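Side-chain contact in fiber protein (Human adenovirus 16, PDB 3CNC), which forms the trimeric knob at the tip of the viral fiber, which probably attaches the virus to the cell receptor CD46: residues T146-E149 with D150-Y153. Sequence-based numbering, arbitrary orientation.
Sequences TLNE and DYIY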
ATOM      1  N   THR A 146      18.780 -16.697   9.724  1.00 48.32           N
ATOM      2  CA  THR A 146      18.544 -15.693   8.683  1.00 48.32           C
ATOM      3  C   THR A 146      17.300 -14.825   8.919  1.00 48.32           C
ATOM      4  O   THR A 146      17.333 -13.615   8.676  1.00 48.32           O
ATOM      5  CB  THR A 146      18.408 -16.359   7.295  1.00 52.22           C
ATOM      6  OG1 THR A 146      17.501 -17.466   7.389  1.00 52.22           O
ATOM      7  CG2 THR A 146      19.766 -16.856   6.798  1.00 52.22           C
ATOM      8  N   LEU A 147      16.211 -15.448   9.378  1.00 46.51           N
ATOM      9  CA  LEU A 147      14.959 -14.743   9.657  1.00 46.51           C
ATOM     10  C   LEU A 147      14.516 -13.797   8.545  1.00 46.51           C
ATOM     11  O   LEU A 147      14.293 -12.606   8.782  1.00 46.51           O
ATOM     12  CB  LEU A 147      15.078 -13.951  10.960  1.00 46.14           C
ATOM     13  CG  LEU A 147      14.836 -14.763  12.224  1.00 46.14           C
ATOM     14  CD1 LEU A 147      14.961 -13.873  13.461  1.00 46.14           C
ATOM     15  CD2 LEU A 147      13.449 -15.406  12.132  1.00 46.14           C
ATOM     16  N   ASN A 148      14.367 -14.327   7.338  1.00 47.06           N
ATOM     17  CA  ASN A 148      13.964 -13.499   6.212  1.00 47.06           C
ATOM     18  C   ASN A 148      12.523 -13.000   6.238  1.00 47.06           C
ATOM     19  O   ASN A 148      12.150 -12.188   5.390  1.00 47.06           O
ATOM     20  CB  ASN A 148      14.244 -14.232   4.896  1.00 58.69           C
ATOM     21  CG  ASN A 148      15.733 -14.318   4.586  1.00 58.69           C
ATOM     22  OD1 ASN A 148      16.553 -13.641   5.222  1.00 58.69           O
ATOM     23  ND2 ASN A 148      16.088 -15.136   3.598  1.00 58.69           N
ATOM     24  N   GLU A 149      11.714 -13.474   7.188  1.00 45.92           N
ATOM     25  CA  GLU A 149      10.316 -13.017   7.308  1.00 45.92           C
ATOM     26  C   GLU A 149      10.308 -11.645   7.977  1.00 45.92           C
ATOM     27  O   GLU A 149       9.252 -11.026   8.136  1.00 45.92           O
ATOM     28  CB  GLU A 149       9.476 -13.937   8.202  1.00 62.18           C
ATOM     29  CG  GLU A 149       9.920 -15.363   8.249  1.00 62.18           C
ATOM     30  CD  GLU A 149      10.999 -15.621   9.290  1.00 62.18           C
ATOM     31  OE1 GLU A 149      10.658 -15.795  10.479  1.00 62.18           O
ATOM     32  OE2 GLU A 149      12.184 -15.651   8.910  1.00 62.18           O
ATOM     33  N   ASP A 150      11.478 -11.195   8.413  1.00 43.15           N
ATOM     34  CA  ASP A 150      11.583  -9.901   9.073  1.00 43.15           C
ATOM     35  C   ASP A 150      11.795  -8.757   8.097  1.00 43.15           C
ATOM     36  O   ASP A 150      12.013  -7.623   8.520  1.00 43.15           O
ATOM     37  CB  ASP A 150      12.719  -9.917  10.095  1.00 44.63           C
ATOM     38  CG  ASP A 150      12.381 -10.737  11.336  1.00 44.63           C
ATOM     39  OD1 ASP A 150      11.304 -11.375  11.367  1.00 44.63           O
ATOM     40  OD2 ASP A 150      13.195 -10.742  12.285  1.00 44.63           O
ATOM     41  N   TYR A 151      11.707  -9.040   6.799  1.00 44.77           N
ATOM     42  CA  TYR A 151      11.929  -8.005   5.794  1.00 44.77           C
ATOM     43  C   TYR A 151      10.756  -7.638   4.891  1.00 44.77           C
ATOM     44  O   TYR A 151       9.990  -8.499   4.445  1.00 44.77           O
ATOM     45  CB  TYR A 151      13.083  -8.394   4.863  1.00 57.59           C
ATOM     46  CG  TYR A 151      14.415  -8.630   5.520  1.00 57.59           C
ATOM     47  CD1 TYR A 151      14.901  -9.925   5.707  1.00 57.59           C
ATOM     48  CD2 TYR A 151      15.218  -7.557   5.912  1.00 57.59           C
ATOM     49  CE1 TYR A 151      16.162 -10.151   6.266  1.00 57.59           C
ATOM     50  CE2 TYR A 151      16.478  -7.765   6.469  1.00 57.59           C
ATOM     51  CZ  TYR A 151      16.947  -9.064   6.641  1.00 57.59           C
ATOM     52  OH  TYR A 151      18.205  -9.266   7.159  1.00 57.59           O
ATOM     53  N   ILE A 152      10.648  -6.345   4.601  1.00 50.38           N
ATOM     54  CA  ILE A 152       9.635  -5.834   3.694  1.00 50.38           C
ATOM     55  C   ILE A 152      10.440  -5.130   2.605  1.00 50.38           C
ATOM     56  O   ILE A 152      11.333  -4.330   2.913  1.00 50.38           O
ATOM     57  CB  ILE A 152       8.708  -4.777   4.371  1.00 43.44           C
ATOM     58  CG1 ILE A 152       7.803  -5.431   5.417  1.00 43.44           C
ATOM     59  CG2 ILE A 152       7.867  -4.088   3.324  1.00 43.44           C
ATOM     60  CD1 ILE A 152       7.050  -4.422   6.298  1.00 43.44           C
ATOM     61  N   TYR A 153      10.154  -5.439   1.345  1.00 51.37           N
ATOM     62  CA  TYR A 153      10.836  -4.789   0.237  1.00 51.37           C
ATOM     63  C   TYR A 153       9.806  -4.001  -0.564  1.00 51.37           C
ATOM     64  O   TYR A 153       8.637  -4.389  -0.651  1.00 51.37           O
ATOM     65  CB  TYR A 153      11.533  -5.811  -0.666  1.00 56.41           C
ATOM     66  CG  TYR A 153      12.423  -6.768   0.089  1.00 56.41           C
ATOM     67  CD1 TYR A 153      11.914  -7.967   0.591  1.00 56.41           C
ATOM     68  CD2 TYR A 153      13.762  -6.460   0.341  1.00 56.41           C
ATOM     69  CE1 TYR A 153      12.713  -8.837   1.330  1.00 56.41           C
ATOM     70  CE2 TYR A 153      14.578  -7.327   1.081  1.00 56.41           C
ATOM     71  CZ  TYR A 153      14.042  -8.514   1.571  1.00 56.41           C
ATOM     72  OH  TYR A 153      14.819  -9.383   2.297  1.00 56.41           O
TER
HETATM   73  O   HOH W   1       9.881 -11.160   4.042  1.00 61.48           O
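L147 and D150 meet across a short 3-10 turn that leads into strand 151-159. The amide N of D150 bonds to L147 O at 3.2 Å. One residue on, Y151 N makes a longer, weak bond of 3.5 Å to N148 O. A water donates to both N148 O and Y151 O, and so bridges the turn and the first residue of the strand.

The side chains follow the turn. D150 has CG beside its own backbone N (chi1 -73°), which brings OD2 across to L147, 3.8 Å from CD1. The end of the Y151 side chain comes back toward the turn. Its CE1 lies 3.7 Å from N148 OD1, with amide and ring planes 55° apart. N148 O sits at the ring edge, 3.6 Å from CD1. These are van der Waals contacts.

Strand 151-159 is an outermost strand, within this chain, of a four-stranded antiparallel sheet of the knob domain, next to strand 165-174. D150 packs on Y137, P138 and R176, and its backbone pairs with L174. E149 bends at chi2 (86°), and its OE1 forms a salt bridge with K35 of the second subunit. N148 and Y151 pack on K159 of that subunit.

E149 OE1 and D150 OD1 lie 4.6 Å apart. The lysine K35 probably offsets the repulsion between these carboxylates. Its salt bridge and the packing on K159 place this turn against the second subunit of the trimer.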